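Local coordinates for putative pyruvate dehydrogenase (Rhodopseudomonas palustris, PDB 3IC3), which is of unknown function, belongs to the DUF5076 family and has only tentatively been linked to pyruvate dehydrogenase activity, at residues 76-79 against 80-83. Numbering follows the deposited sequence.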
ATOM      1  N   LEU A  76      -2.038  16.059   5.809  1.00 12.19           N
ATOM      2  CA  LEU A  76      -1.226  15.532   4.729  1.00 12.32           C
ATOM      3  C   LEU A  76       0.239  15.922   4.930  1.00 12.05           C
ATOM      4  O   LEU A  76       1.109  15.090   4.762  1.00 10.02           O
ATOM      5  CB  LEU A  76      -1.692  16.036   3.382  1.00 12.89           C
ATOM      6  CG  LEU A  76      -0.981  15.440   2.173  1.00 13.53           C
ATOM      7  CD1 LEU A  76      -1.187  13.917   2.073  1.00 11.94           C
ATOM      8  CD2 LEU A  76      -1.541  16.175   0.948  1.00 14.54           C
ATOM      9  N   GLU A  77       0.499  17.172   5.312  1.00 11.93           N
ATOM     10  CA  GLU A  77       1.884  17.578   5.608  1.00 13.08           C
ATOM     11  C   GLU A  77       2.545  16.690   6.670  1.00 12.32           C
ATOM     12  O   GLU A  77       3.701  16.270   6.517  1.00 12.54           O
ATOM     13  CB  GLU A  77       1.935  19.057   6.045  1.00 13.60           C
ATOM     14  CG  GLU A  77       3.257  19.489   6.691  1.00 17.57           C
ATOM     15  CD  GLU A  77       4.460  19.494   5.743  1.00 24.89           C
ATOM     16  OE1 GLU A  77       4.247  19.432   4.509  1.00 27.86           O
ATOM     17  OE2 GLU A  77       5.634  19.604   6.237  1.00 27.99           O
ATOM     18  N   ARG A  78       1.815  16.414   7.743  1.00 11.88           N
ATOM     19  CA  ARG A  78       2.291  15.580   8.826  1.00 12.29           C
ATOM     20  C   ARG A  78       2.610  14.159   8.358  1.00 11.37           C
ATOM     21  O   ARG A  78       3.658  13.594   8.696  1.00 11.25           O
ATOM     22  CB  ARG A  78       1.255  15.517   9.957  1.00 12.85           C
ATOM     23  CG  ARG A  78       1.055  16.782  10.751  1.00 19.27           C
ATOM     24  CD  ARG A  78       2.274  17.180  11.567  1.00 24.96           C
ATOM     25  NE  ARG A  78       3.122  16.058  11.967  1.00 28.82           N
ATOM     26  CZ  ARG A  78       3.059  15.401  13.128  1.00 31.56           C
ATOM     27  NH1 ARG A  78       2.149  15.690  14.083  1.00 31.86           N
ATOM     28  NH2 ARG A  78       3.919  14.421  13.324  1.00 32.94           N
ATOM     29  N   ILE A  79       1.704  13.589   7.581  1.00 11.28           N
ATOM     30  CA  ILE A  79       1.925  12.254   7.009  1.00 10.71           C
ATOM     31  C   ILE A  79       3.174  12.219   6.111  1.00 10.36           C
ATOM     32  O   ILE A  79       4.004  11.301   6.252  1.00 10.76           O
ATOM     33  CB  ILE A  79       0.680  11.725   6.278  1.00 11.32           C
ATOM     34  CG1 ILE A  79      -0.386  11.349   7.321  1.00 11.53           C
ATOM     35  CG2 ILE A  79       1.043  10.502   5.387  1.00 12.38           C
ATOM     36  CD1 ILE A  79      -1.764  11.211   6.774  1.00 13.73           C
ATOM     37  N   VAL A  80       3.338  13.223   5.258  1.00 10.37           N
ATOM     38  CA  VAL A  80       4.521  13.322   4.407  1.00 10.62           C
ATOM     39  C   VAL A  80       5.802  13.454   5.247  1.00 10.29           C
ATOM     40  O   VAL A  80       6.810  12.842   4.921  1.00  9.78           O
ATOM     41  CB  VAL A  80       4.416  14.439   3.363  1.00 10.66           C
ATOM     42  CG1 VAL A  80       5.742  14.573   2.597  1.00 13.41           C
ATOM     43  CG2 VAL A  80       3.244  14.150   2.379  1.00 11.40           C
ATOM     44  N   GLU A  81       5.765  14.250   6.331  1.00 11.21           N
ATOM     45  CA  GLU A  81       6.904  14.333   7.258  1.00 11.08           C
ATOM     46  C   GLU A  81       7.268  12.979   7.863  1.00 10.73           C
ATOM     47  O   GLU A  81       8.445  12.601   7.933  1.00 10.64           O
ATOM     48  CB  GLU A  81       6.619  15.332   8.395  1.00 12.04           C
ATOM     49  CG  GLU A  81       6.558  16.776   7.920  1.00 12.47           C
ATOM     50  CD  GLU A  81       6.001  17.751   8.972  1.00 14.58           C
ATOM     51  OE1 GLU A  81       5.746  17.372  10.135  1.00 16.07           O
ATOM     52  OE2 GLU A  81       5.834  18.922   8.604  1.00 17.34           O
HETATM   53  N   MSE A  82       6.259  12.227   8.285  1.00  9.88           N
HETATM   54  CA  MSE A  82       6.504  10.907   8.846  1.00 11.38           C
HETATM   55  C   MSE A  82       7.047   9.924   7.811  1.00 10.36           C
HETATM   56  O   MSE A  82       7.966   9.155   8.103  1.00 10.45           O
HETATM   57  CB  MSE A  82       5.244  10.362   9.504  1.00 11.32           C
HETATM   58  CG  MSE A  82       4.928  11.057  10.810  1.00 13.18           C
HETATM   59 SE   MSE A  82       3.246  10.444  11.558  0.85 14.37          SE
HETATM   60  CE  MSE A  82       2.148  11.938  11.023  1.00 23.19           C
ATOM     61  N   PHE A  83       6.484   9.979   6.611  1.00 11.06           N
ATOM     62  CA  PHE A  83       6.978   9.227   5.434  1.00 10.04           C
ATOM     63  C   PHE A  83       8.453   9.522   5.186  1.00 10.50           C
ATOM     64  O   PHE A  83       9.264   8.604   5.028  1.00  9.63           O
ATOM     65  CB  PHE A  83       6.129   9.616   4.209  1.00 10.26           C
ATOM     66  CG  PHE A  83       6.699   9.222   2.871  1.00 10.18           C
ATOM     67  CD1 PHE A  83       6.577   7.933   2.392  1.00  8.98           C
ATOM     68  CD2 PHE A  83       7.342  10.158   2.071  1.00  9.25           C
ATOM     69  CE1 PHE A  83       7.077   7.583   1.152  1.00  8.66           C
ATOM     70  CE2 PHE A  83       7.866   9.789   0.817  1.00  9.92           C
ATOM     71  CZ  PHE A  83       7.737   8.518   0.371  1.00 10.09           C
TER
HETATM   72  O   HOH W   1       6.164  15.327  11.947  1.00 20.11           O
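E81, one turn further along helix 72-87, sets its carboxylate between the side chains of E77 and R78. Its OE1 makes a salt bridge with R78 NE at 3.5 Å, the guanidinium and carboxylate planes 31° apart, and accepts a hydrogen bond from a water that R78 NH2 reaches weakly. The arginine chain bends near CD (chi3 -28°), bringing NE round toward this acid, while its NH1 is held by Y70. Over one guanidinium face lies the methyl of selenomethionine M82, CE 3.8 Å from R78 NH2. With an alanine at R78, E81 OE1 would probably lose its cationic mate, Y70 this partner, and the M82 methyl the flat group beside it. V80 sits on another side of the helix, its CG2 3.3 Å from L76 O, the carbonyl that accepts V80 N at 2.9 Å in the first of four consecutive i to i+4 bonds. V80 also packs on L87 of the second subunit, and the F83 ring meets F83 of that subunit edge-to-face. E77 OE2 and E81 OE2 stand only 2.5 Å apart, their carboxylates turned 81° to each other; this spacing suggests that one acid is protonated and donates to the other, with R78 probably easing the remaining negative charge.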